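Local atomic coordinates of 6-phospho-beta-glucosidase (Thermotoga maritima, PDB entry 1UP7), a protein that hydrolyses cellobiose 6'-phosphate to glucose 6-phosphate and glucose, using NAD(+) and a manganese ion as cofactors. Residues Ile78-Pro83 with Val138-Pro143. Numbering follows the deposited sequence.
With NAD (nicotinamide-adenine-dinucleotide), chain I.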
loop_
_atom_site.group_PDB
_atom_site.type_symbol
_atom_site.label_atom_id
_atom_site.label_comp_id
_atom_site.label_asym_id
_atom_site.label_seq_id
_atom_site.Cartn_x
_atom_site.Cartn_y
_atom_site.Cartn_z
ATOM N N ILE A 78 25.959 -22.711 4.252
ATOM C CA ILE A 78 26.620 -21.420 4.237
ATOM C C ILE A 78 27.241 -21.185 2.877
ATOM O O ILE A 78 28.139 -21.929 2.480
ATOM C CB ILE A 78 27.675 -21.303 5.391
ATOM C CG1 ILE A 78 26.983 -21.402 6.768
ATOM C CG2 ILE A 78 28.514 -19.992 5.249
ATOM C CD1 ILE A 78 27.924 -21.657 7.921
ATOM N N PHE A 79 26.756 -20.149 2.168
ATOM C CA PHE A 79 27.368 -19.715 0.908
ATOM C C PHE A 79 28.484 -18.743 1.214
ATOM O O PHE A 79 28.235 -17.635 1.709
ATOM C CB PHE A 79 26.360 -18.993 -0.000
ATOM C CG PHE A 79 25.435 -19.900 -0.730
ATOM C CD1 PHE A 79 25.443 -21.290 -0.496
ATOM C CD2 PHE A 79 24.527 -19.373 -1.640
ATOM C CE1 PHE A 79 24.556 -22.131 -1.165
ATOM C CE2 PHE A 79 23.641 -20.213 -2.344
ATOM C CZ PHE A 79 23.662 -21.594 -2.101
ATOM N N GLN A 80 29.701 -19.130 0.862
ATOM C CA GLN A 80 30.883 -18.348 1.199
ATOM C C GLN A 80 31.930 -18.494 0.072
ATOM O O GLN A 80 33.136 -18.331 0.262
ATOM C CB GLN A 80 31.334 -18.802 2.592
ATOM C CG GLN A 80 32.725 -19.164 2.732
ATOM C CD GLN A 80 33.050 -19.901 4.016
ATOM O OE1 GLN A 80 32.411 -19.714 5.033
ATOM N NE2 GLN A 80 34.118 -20.679 3.980
ATOM N N PHE A 81 31.434 -18.779 -1.117
ATOM C CA PHE A 81 32.255 -18.907 -2.330
ATOM C C PHE A 81 32.295 -17.610 -3.142
ATOM O O PHE A 81 31.384 -16.807 -3.094
ATOM C CB PHE A 81 31.748 -20.064 -3.221
ATOM C CG PHE A 81 30.306 -19.951 -3.602
ATOM C CD1 PHE A 81 29.310 -20.437 -2.757
ATOM C CD2 PHE A 81 29.935 -19.339 -4.809
ATOM C CE1 PHE A 81 27.961 -20.331 -3.114
ATOM C CE2 PHE A 81 28.592 -19.221 -5.168
ATOM C CZ PHE A 81 27.603 -19.708 -4.309
ATOM N N ARG A 82 33.363 -17.415 -3.886
ATOM C CA ARG A 82 33.482 -16.258 -4.749
ATOM C C ARG A 82 33.385 -16.706 -6.203
ATOM O O ARG A 82 34.334 -17.272 -6.725
ATOM C CB ARG A 82 34.820 -15.566 -4.503
ATOM C CG ARG A 82 35.005 -14.217 -5.202
ATOM C CD ARG A 82 36.412 -13.647 -5.029
ATOM N NE ARG A 82 36.712 -13.339 -3.637
ATOM C CZ ARG A 82 36.294 -12.240 -3.007
ATOM N NH1 ARG A 82 35.560 -11.321 -3.654
ATOM N NH2 ARG A 82 36.612 -12.060 -1.740
ATOM N N PRO A 83 32.256 -16.466 -6.861
ATOM C CA PRO A 83 32.139 -16.784 -8.285
ATOM C C PRO A 83 33.228 -16.060 -9.089
ATOM O O PRO A 83 33.395 -14.845 -8.956
ATOM C CB PRO A 83 30.727 -16.295 -8.654
ATOM C CG PRO A 83 29.969 -16.222 -7.308
ATOM C CD PRO A 83 31.025 -15.877 -6.315
ATOM N N VAL A 138 22.515 -19.584 4.582
ATOM C CA VAL A 138 23.113 -18.355 5.102
ATOM C C VAL A 138 24.179 -17.837 4.125
ATOM O O VAL A 138 25.196 -18.504 3.874
ATOM C CB VAL A 138 23.675 -18.567 6.508
ATOM C CG1 VAL A 138 24.224 -17.256 7.067
ATOM C CG2 VAL A 138 22.560 -19.127 7.426
ATOM N N ASN A 139 23.933 -16.663 3.553
ATOM C CA ASN A 139 24.758 -16.180 2.455
ATOM C C ASN A 139 25.742 -15.076 2.795
ATOM O O ASN A 139 25.338 -14.012 3.286
ATOM C CB ASN A 139 23.886 -15.720 1.292
ATOM C CG ASN A 139 24.707 -15.362 0.074
ATOM O OD1 ASN A 139 25.152 -16.253 -0.663
ATOM N ND2 ASN A 139 24.946 -14.063 -0.140
ATOM N N PHE A 140 27.027 -15.339 2.529
ATOM C CA PHE A 140 28.084 -14.310 2.539
ATOM C C PHE A 140 28.461 -13.841 1.146
ATOM O O PHE A 140 28.951 -12.740 0.986
ATOM C CB PHE A 140 29.397 -14.826 3.123
ATOM C CG PHE A 140 29.298 -15.377 4.517
ATOM C CD1 PHE A 140 28.161 -15.215 5.290
ATOM C CD2 PHE A 140 30.365 -16.105 5.044
ATOM C CE1 PHE A 140 28.083 -15.737 6.573
ATOM C CE2 PHE A 140 30.301 -16.642 6.349
ATOM C CZ PHE A 140 29.150 -16.452 7.109
ATOM N N THR A 141 28.307 -14.695 0.144
ATOM C CA THR A 141 28.746 -14.408 -1.218
ATOM C C THR A 141 28.256 -13.054 -1.694
ATOM O O THR A 141 27.060 -12.765 -1.645
ATOM C CB THR A 141 28.223 -15.491 -2.162
ATOM O OG1 THR A 141 28.885 -16.718 -1.846
ATOM C CG2 THR A 141 28.610 -15.186 -3.661
ATOM N N ASN A 142 29.189 -12.215 -2.144
ATOM C CA ASN A 142 28.814 -10.887 -2.595
ATOM C C ASN A 142 28.461 -10.830 -4.066
ATOM O O ASN A 142 28.951 -11.645 -4.830
ATOM C CB ASN A 142 29.837 -9.850 -2.170
ATOM C CG ASN A 142 29.540 -9.301 -0.774
ATOM O OD1 ASN A 142 28.368 -8.964 -0.442
ATOM N ND2 ASN A 142 30.575 -9.235 0.057
ATOM N N PRO A 143 27.572 -9.907 -4.458
ATOM C CA PRO A 143 26.938 -8.960 -3.534
ATOM C C PRO A 143 25.760 -9.604 -2.824
ATOM O O PRO A 143 24.792 -10.055 -3.442
ATOM C CB PRO A 143 26.483 -7.818 -4.453
ATOM C CG PRO A 143 26.237 -8.432 -5.742
ATOM C CD PRO A 143 27.095 -9.706 -5.844
HETATM P PA NAD I . 37.729 -16.558 -1.972
HETATM O O1A NAD I . 38.293 -16.131 -3.267
HETATM O O2A NAD I . 38.741 -17.148 -0.965
HETATM O O5B NAD I . 36.608 -17.660 -2.364
HETATM C C5B NAD I . 36.194 -18.604 -1.410
HETATM C C4B NAD I . 36.228 -20.005 -2.005
HETATM O O4B NAD I . 35.170 -20.176 -2.945
HETATM C C3B NAD I . 37.514 -20.366 -2.739
HETATM O O3B NAD I . 38.119 -21.450 -2.050
HETATM C C2B NAD I . 37.060 -20.784 -4.139
HETATM O O2B NAD I . 37.777 -21.899 -4.627
HETATM C C1B NAD I . 35.619 -21.176 -3.865
HETATM N N9A NAD I . 34.736 -21.167 -5.028
HETATM C C8A NAD I . 34.737 -20.343 -6.137
HETATM N N7A NAD I . 33.689 -20.723 -6.901
HETATM C C5A NAD I . 33.002 -21.710 -6.296
HETATM C C6A NAD I . 31.883 -22.457 -6.640
HETATM N N6A NAD I . 31.226 -22.251 -7.776
HETATM N N1A NAD I . 31.441 -23.451 -5.774
HETATM C C2A NAD I . 32.118 -23.706 -4.594
HETATM N N3A NAD I . 33.241 -22.980 -4.281
HETATM C C4A NAD I . 33.668 -22.008 -5.119
HETATM O O3 NAD I . 37.007 -15.256 -1.361
HETATM P PN NAD I . 36.618 -14.945 0.161
HETATM O O1N NAD I . 37.372 -13.702 0.461
HETATM O O2N NAD I . 36.723 -16.089 1.040
HETATM O O5D NAD I . 35.049 -14.639 0.105
HETATM C C5D NAD I . 34.095 -15.444 -0.564
HETATM C C4D NAD I . 32.826 -14.602 -0.769
HETATM O O4D NAD I . 32.245 -14.166 0.459
HETATM C C3D NAD I . 33.103 -13.332 -1.560
HETATM O O3D NAD I . 32.022 -13.188 -2.430
HETATM C C2D NAD I . 33.116 -12.218 -0.518
HETATM O O2D NAD I . 32.727 -10.941 -0.996
HETATM C C1D NAD I . 32.227 -12.741 0.588
HETATM N N1N NAD I . 32.849 -12.505 1.893
HETATM C C2N NAD I . 32.962 -13.619 2.694
HETATM C C3N NAD I . 33.523 -13.549 3.945
HETATM C C7N NAD I . 33.632 -14.816 4.761
HETATM O O7N NAD I . 33.301 -14.871 6.135
HETATM N N7N NAD I . 34.048 -15.930 4.138
HETATM C C4N NAD I . 33.979 -12.301 4.377
HETATM C C5N NAD I . 33.867 -11.147 3.576
HETATM C C6N NAD I . 33.289 -11.266 2.312
#
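At the carboxyl ends of two adjacent parallel strands of a Rossmann fold, 78-83 and 138-143 run on side by side as loops lining part of the NAD pocket. The closing backbone bonds of the ladder begin with F79 N to V138 O (2.8 Å). F140 N then reaches F79 O at 2.7 Å, and T141 N adds a weak bond to the same oxygen. Beyond them T141 takes over the pairing with its side chain: OG1 gives its proton to an in-plane lone pair of F81 O (2.8 Å) and lies over the centre of the F81 ring, while CG2 meets P83 CD. Threonine suits this spot, offering a hydroxyl to the backbone and a methyl to proline.

N139 swings its CG anti to the backbone N (chi1 -173°), which sets OD1 at the edge of the F79 ring, 3.1 Å from F79 CB; this buried oxygen has no polar partner, whereas ND2 bonds T141 O and S144 OG, which together hold the amide and the start of the loop. On the other face of the sheet I78 CG2 sits over the F140 ring, 4.2 Å from its centroid, a CH-pi contact suited to an apolar methyl and ring. F140 also borders the nicotinamide amide. R82 brings a charge for the pyrophosphate: NE bonds NAD O3 and O1A, NH2 meets NAD O1N at 2.8 Å, and NH1 forms a salt bridge with E105. Substrate-binding N142 has amide N-H groups for both sugars, ND2 linking NAD O2D and bound glucose 6-phosphate.

Strand 4-8 flanks 78-79, and N139 pairs with I161 of strand 160-162. Helix 109-131 packs on F79, F81 and P83, while helix 296-308 covers I78, V138 and F140.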